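Local atomic coordinates of 6-phosphogluconate dehydrogenase, NAD-binding (Geobacter metallireducens, PDB entry 3PEF), a protein that binds NADP(+) and probably reduces succinic semialdehyde to gamma-hydroxybutyrate, as a member of the beta-hydroxyacid dehydrogenase family. Residues A69-V74 with Y91-T96. The protein carries 2 engineered substitutions. Numbering follows the deposited sequence.
Sequences AAAEEV and YVDMST. With NAP (NADP nicotinamide-adenine-dinucleotide phosphate), chain I.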
ATOM      1  N   ALA A  69     -12.432   0.267 -23.814  1.00 26.32           N
ATOM      2  CA  ALA A  69     -13.545   1.075 -24.320  1.00 25.90           C
ATOM      3  C   ALA A  69     -13.363   1.437 -25.803  1.00 26.46           C
ATOM      4  O   ALA A  69     -14.298   1.321 -26.597  1.00 22.82           O
ATOM      5  CB  ALA A  69     -13.745   2.359 -23.454  1.00 23.90           C
ATOM      6  N   ALA A  70     -12.157   1.853 -26.184  1.00 22.52           N
ATOM      7  CA  ALA A  70     -11.884   2.133 -27.588  1.00 21.95           C
ATOM      8  C   ALA A  70     -12.016   0.869 -28.441  1.00 21.60           C
ATOM      9  O   ALA A  70     -12.680   0.871 -29.482  1.00 27.00           O
ATOM     10  CB  ALA A  70     -10.508   2.753 -27.755  1.00 22.50           C
ATOM     11  N   ALA A  71     -11.377  -0.212 -28.001  1.00 18.87           N
ATOM     12  CA  ALA A  71     -11.408  -1.464 -28.743  1.00 18.55           C
ATOM     13  C   ALA A  71     -12.852  -1.895 -28.993  1.00 20.58           C
ATOM     14  O   ALA A  71     -13.178  -2.373 -30.075  1.00 24.45           O
ATOM     15  CB  ALA A  71     -10.634  -2.575 -27.987  1.00 21.79           C
ATOM     16  N   GLU A  72     -13.712  -1.733 -27.991  1.00 22.16           N
ATOM     17  CA  GLU A  72     -15.110  -2.157 -28.121  1.00 27.80           C
ATOM     18  C   GLU A  72     -15.914  -1.213 -29.001  1.00 27.30           C
ATOM     19  O   GLU A  72     -16.704  -1.647 -29.834  1.00 23.64           O
ATOM     20  CB  GLU A  72     -15.771  -2.315 -26.758  1.00 32.33           C
ATOM     21  CG  GLU A  72     -15.509  -3.673 -26.115  1.00 52.89           C
ATOM     22  CD  GLU A  72     -16.145  -3.815 -24.741  1.00 69.46           C
ATOM     23  OE1 GLU A  72     -16.724  -2.822 -24.247  1.00 77.46           O
ATOM     24  OE2 GLU A  72     -16.068  -4.919 -24.154  1.00 71.96           O
ATOM     25  N   GLU A  73     -15.713   0.084 -28.827  1.00 22.37           N
ATOM     26  CA  GLU A  73     -16.423   1.033 -29.674  1.00 25.69           C
ATOM     27  C   GLU A  73     -16.098   0.784 -31.154  1.00 23.13           C
ATOM     28  O   GLU A  73     -16.981   0.770 -32.002  1.00 26.96           O
ATOM     29  CB  GLU A  73     -16.108   2.479 -29.282  1.00 31.04           C
ATOM     30  CG  GLU A  73     -16.874   3.487 -30.119  1.00 49.77           C
ATOM     31  CD  GLU A  73     -16.816   4.899 -29.562  1.00 61.62           C
ATOM     32  OE1 GLU A  73     -15.867   5.213 -28.807  1.00 58.52           O
ATOM     33  OE2 GLU A  73     -17.726   5.697 -29.888  1.00 67.78           O
ATOM     34  N   VAL A  74     -14.830   0.552 -31.455  1.00 23.96           N
ATOM     35  CA  VAL A  74     -14.430   0.316 -32.832  1.00 25.47           C
ATOM     36  C   VAL A  74     -15.012  -0.986 -33.369  1.00 27.35           C
ATOM     37  O   VAL A  74     -15.392  -1.067 -34.537  1.00 31.67           O
ATOM     38  CB  VAL A  74     -12.884   0.323 -32.989  1.00 28.69           C
ATOM     39  CG1 VAL A  74     -12.480  -0.160 -34.379  1.00 28.32           C
ATOM     40  CG2 VAL A  74     -12.333   1.719 -32.730  1.00 25.27           C
ATOM     41  N   TYR A  91      -9.145  -9.990 -38.392  1.00 27.74           N
ATOM     42  CA  TYR A  91      -8.991  -8.807 -37.555  1.00 25.55           C
ATOM     43  C   TYR A  91      -7.978  -9.137 -36.466  1.00 25.70           C
ATOM     44  O   TYR A  91      -8.152 -10.090 -35.706  1.00 24.84           O
ATOM     45  CB  TYR A  91     -10.329  -8.417 -36.928  1.00 22.89           C
ATOM     46  CG  TYR A  91     -10.323  -7.092 -36.172  1.00 24.68           C
ATOM     47  CD1 TYR A  91     -10.708  -7.023 -34.831  1.00 21.28           C
ATOM     48  CD2 TYR A  91      -9.927  -5.915 -36.802  1.00 18.64           C
ATOM     49  CE1 TYR A  91     -10.722  -5.798 -34.137  1.00 22.30           C
ATOM     50  CE2 TYR A  91      -9.938  -4.696 -36.131  1.00 21.49           C
ATOM     51  CZ  TYR A  91     -10.341  -4.637 -34.803  1.00 27.95           C
ATOM     52  OH  TYR A  91     -10.335  -3.418 -34.154  1.00 21.65           O
ATOM     53  N   VAL A  92      -6.906  -8.364 -36.411  1.00 18.65           N
ATOM     54  CA  VAL A  92      -5.847  -8.600 -35.434  1.00 22.12           C
ATOM     55  C   VAL A  92      -5.774  -7.411 -34.472  1.00 25.83           C
ATOM     56  O   VAL A  92      -5.206  -6.368 -34.805  1.00 26.02           O
ATOM     57  CB  VAL A  92      -4.472  -8.766 -36.118  1.00 17.21           C
ATOM     58  CG1 VAL A  92      -3.386  -9.008 -35.074  1.00 18.78           C
ATOM     59  CG2 VAL A  92      -4.503  -9.910 -37.148  1.00 17.99           C
ATOM     60  N   ASP A  93      -6.377  -7.540 -33.300  1.00 23.72           N
ATOM     61  CA  ASP A  93      -6.370  -6.430 -32.347  1.00 24.72           C
ATOM     62  C   ASP A  93      -5.111  -6.453 -31.490  1.00 26.46           C
ATOM     63  O   ASP A  93      -4.878  -7.402 -30.719  1.00 26.28           O
ATOM     64  CB  ASP A  93      -7.630  -6.417 -31.463  1.00 25.15           C
ATOM     65  CG  ASP A  93      -7.872  -5.044 -30.800  1.00 35.25           C
ATOM     66  OD1 ASP A  93      -6.958  -4.189 -30.797  1.00 31.86           O
ATOM     67  OD2 ASP A  93      -8.987  -4.811 -30.294  1.00 38.98           O
ATOM     68  N   MET A  94      -4.307  -5.407 -31.632  1.00 19.03           N
ATOM     69  CA  MET A  94      -3.018  -5.314 -30.933  1.00 22.06           C
ATOM     70  C   MET A  94      -3.066  -4.347 -29.745  1.00 22.16           C
ATOM     71  O   MET A  94      -2.050  -4.084 -29.078  1.00 24.10           O
ATOM     72  CB  MET A  94      -1.905  -4.954 -31.919  1.00 21.29           C
ATOM     73  CG  MET A  94      -1.911  -5.862 -33.148  1.00 20.40           C
ATOM     74  SD  MET A  94      -0.598  -5.512 -34.350  1.00 24.97           S
ATOM     75  CE  MET A  94       0.891  -6.055 -33.474  1.00 23.51           C
ATOM     76  N   SER A  95      -4.266  -3.856 -29.458  1.00 21.39           N
ATOM     77  CA  SER A  95      -4.489  -2.998 -28.297  1.00 21.69           C
ATOM     78  C   SER A  95      -4.225  -3.723 -26.980  1.00 17.25           C
ATOM     79  O   SER A  95      -4.494  -4.912 -26.858  1.00 24.56           O
ATOM     80  CB  SER A  95      -5.935  -2.501 -28.288  1.00 18.53           C
ATOM     81  OG  SER A  95      -6.317  -2.019 -29.565  1.00 24.88           O
ATOM     82  N   THR A  96      -3.745  -2.997 -25.976  1.00 17.59           N
ATOM     83  CA  THR A  96      -3.659  -3.560 -24.632  1.00 17.33           C
ATOM     84  C   THR A  96      -5.003  -3.461 -23.945  1.00 22.06           C
ATOM     85  O   THR A  96      -5.516  -2.365 -23.668  1.00 19.88           O
ATOM     86  CB  THR A  96      -2.614  -2.871 -23.774  1.00 22.05           C
ATOM     87  OG1 THR A  96      -1.362  -2.924 -24.457  1.00 21.48           O
ATOM     88  CG2 THR A  96      -2.491  -3.591 -22.412  1.00 17.79           C
TER
HETATM   89  PA  NAP I 301      -2.119   6.885 -28.199  1.00 23.95           P
HETATM   90  O1A NAP I 301      -2.805   7.695 -27.168  1.00 21.04           O
HETATM   91  O2A NAP I 301      -1.063   7.588 -28.950  1.00 25.15           O
HETATM   92  O5B NAP I 301      -3.188   6.288 -29.231  1.00 27.28           O
HETATM   93  C5B NAP I 301      -4.452   5.871 -28.792  1.00 24.43           C
HETATM   94  C4B NAP I 301      -5.251   5.522 -30.035  1.00 24.13           C
HETATM   95  O4B NAP I 301      -6.522   5.058 -29.630  1.00 24.13           O
HETATM   96  C3B NAP I 301      -5.491   6.753 -30.905  1.00 21.32           C
HETATM   97  O3B NAP I 301      -5.465   6.292 -32.236  1.00 22.29           O
HETATM   98  C2B NAP I 301      -6.907   7.147 -30.535  1.00 22.45           C
HETATM   99  O2B NAP I 301      -7.609   7.849 -31.527  1.00 23.98           O
HETATM  100  C1B NAP I 301      -7.509   5.768 -30.339  1.00 22.25           C
HETATM  101  N9A NAP I 301      -8.778   5.845 -29.600  1.00 23.96           N
HETATM  102  C8A NAP I 301      -8.933   6.163 -28.273  1.00 26.45           C
HETATM  103  N7A NAP I 301     -10.255   6.138 -27.985  1.00 23.30           N
HETATM  104  C5A NAP I 301     -10.934   5.822 -29.106  1.00 22.16           C
HETATM  105  C6A NAP I 301     -12.287   5.650 -29.347  1.00 24.96           C
HETATM  106  N6A NAP I 301     -13.162   5.819 -28.365  1.00 25.41           N
HETATM  107  N1A NAP I 301     -12.706   5.324 -30.609  1.00 22.28           N
HETATM  108  C2A NAP I 301     -11.783   5.152 -31.626  1.00 25.97           C
HETATM  109  N3A NAP I 301     -10.433   5.315 -31.375  1.00 24.57           N
HETATM  110  C4A NAP I 301     -10.020   5.637 -30.132  1.00 18.16           C
HETATM  111  O3  NAP I 301      -1.494   5.634 -27.439  1.00 19.69           O
HETATM  112  PN  NAP I 301      -0.576   4.457 -27.969  1.00 22.33           P
HETATM  113  O1N NAP I 301       0.639   4.380 -27.141  1.00 25.70           O
HETATM  114  O2N NAP I 301      -0.436   4.506 -29.438  1.00 18.17           O
HETATM  115  O5D NAP I 301      -1.607   3.305 -27.515  1.00 30.53           O
HETATM  116  C5D NAP I 301      -2.134   2.324 -28.368  1.00 27.42           C
HETATM  117  C4D NAP I 301      -2.147   1.018 -27.576  1.00 21.69           C
HETATM  118  O4D NAP I 301      -0.860   0.461 -27.462  1.00 24.93           O
HETATM  119  C3D NAP I 301      -2.588   1.227 -26.142  1.00 26.71           C
HETATM  120  O3D NAP I 301      -3.374   0.099 -25.826  1.00 20.80           O
HETATM  121  C2D NAP I 301      -1.294   1.245 -25.342  1.00 20.29           C
HETATM  122  O2D NAP I 301      -1.520   0.810 -24.030  1.00 26.17           O
HETATM  123  C1D NAP I 301      -0.502   0.220 -26.115  1.00 26.15           C
HETATM  124  N1N NAP I 301       0.974   0.266 -26.025  1.00 26.12           N
HETATM  125  C2N NAP I 301       1.636   1.457 -25.955  1.00 19.93           C
HETATM  126  C3N NAP I 301       3.028   1.487 -25.926  1.00 23.61           C
HETATM  127  C7N NAP I 301       3.751   2.800 -25.901  1.00 13.18           C
HETATM  128  O7N NAP I 301       5.049   2.789 -25.420  1.00 24.16           O
HETATM  129  N7N NAP I 301       3.187   3.954 -26.299  1.00 14.13           N
HETATM  130  C4N NAP I 301       3.761   0.297 -25.970  1.00 21.05           C
HETATM  131  C5N NAP I 301       3.075  -0.911 -26.072  1.00 21.42           C
HETATM  132  C6N NAP I 301       1.681  -0.918 -26.115  1.00 24.11           C
HETATM  133  P2B NAP I 301      -7.436   9.459 -31.707  1.00 27.15           P
HETATM  134  O1X NAP I 301      -8.679   9.919 -32.455  1.00 28.82           O
HETATM  135  O2X NAP I 301      -7.349  10.084 -30.352  1.00 19.80           O
HETATM  136  O3X NAP I 301      -6.178   9.752 -32.476  1.00 26.87           O
HETATM  137  O   HOH W   1     -11.128  -3.628 -31.558  1.00 31.06           O
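A71 and D93 make the closest direct approach between helix 68-76 and the strand end at 91-93: the methyl CB of A71 lies 3.6 Å from D93 OD2. One turn on, V74 CG1 meets the phenol oxygen OH of Y91 at 3.9 Å, the two side chains crossing at about a right angle. Small aliphatic side chains suit this helix face, packing closely while the backbone O of A71 reaches a bridging water.

That water carries the polar part of the contact. It donates to the backbone O of A71 and to D93 OD2, 2.8 Å from each, and accepts from Y91 OH at 2.7 Å, lying in the plane of the tyrosine ring at its edge. Y91 suits its place by filling space with its ring and ending in a donor.

Within 91-96, D93 OD1 grips the chain where the strand gives way to loop. S95 OG donates to its syn lone pair at 2.6 Å, while S95 N reaches it from above the carboxylate plane, closing an Asx turn. CG anti to the backbone N (chi1 -161°) places the carboxylate, and rotation about CB-CG sets OD1 at the turn and OD2 at the water. With an asparagine here, an NH2 replaces one oxygen and is likely to set donor against donor at the water or S95, costing a bond unless the water reorients.

Both segments also hold NADP(+). A70 CB packs against the adenine at C5A, V74 CG2 touches C2A, and E73 OE1 accepts a nearly straight bond from N6A (2.8 Å, 170°). T96 N donates to the ribose O3D beside the nicotinamide. In this Rossmann-type domain, the water and the Asx turn thus couple a helix that binds adenine to a loop that binds the nicotinamide ribose.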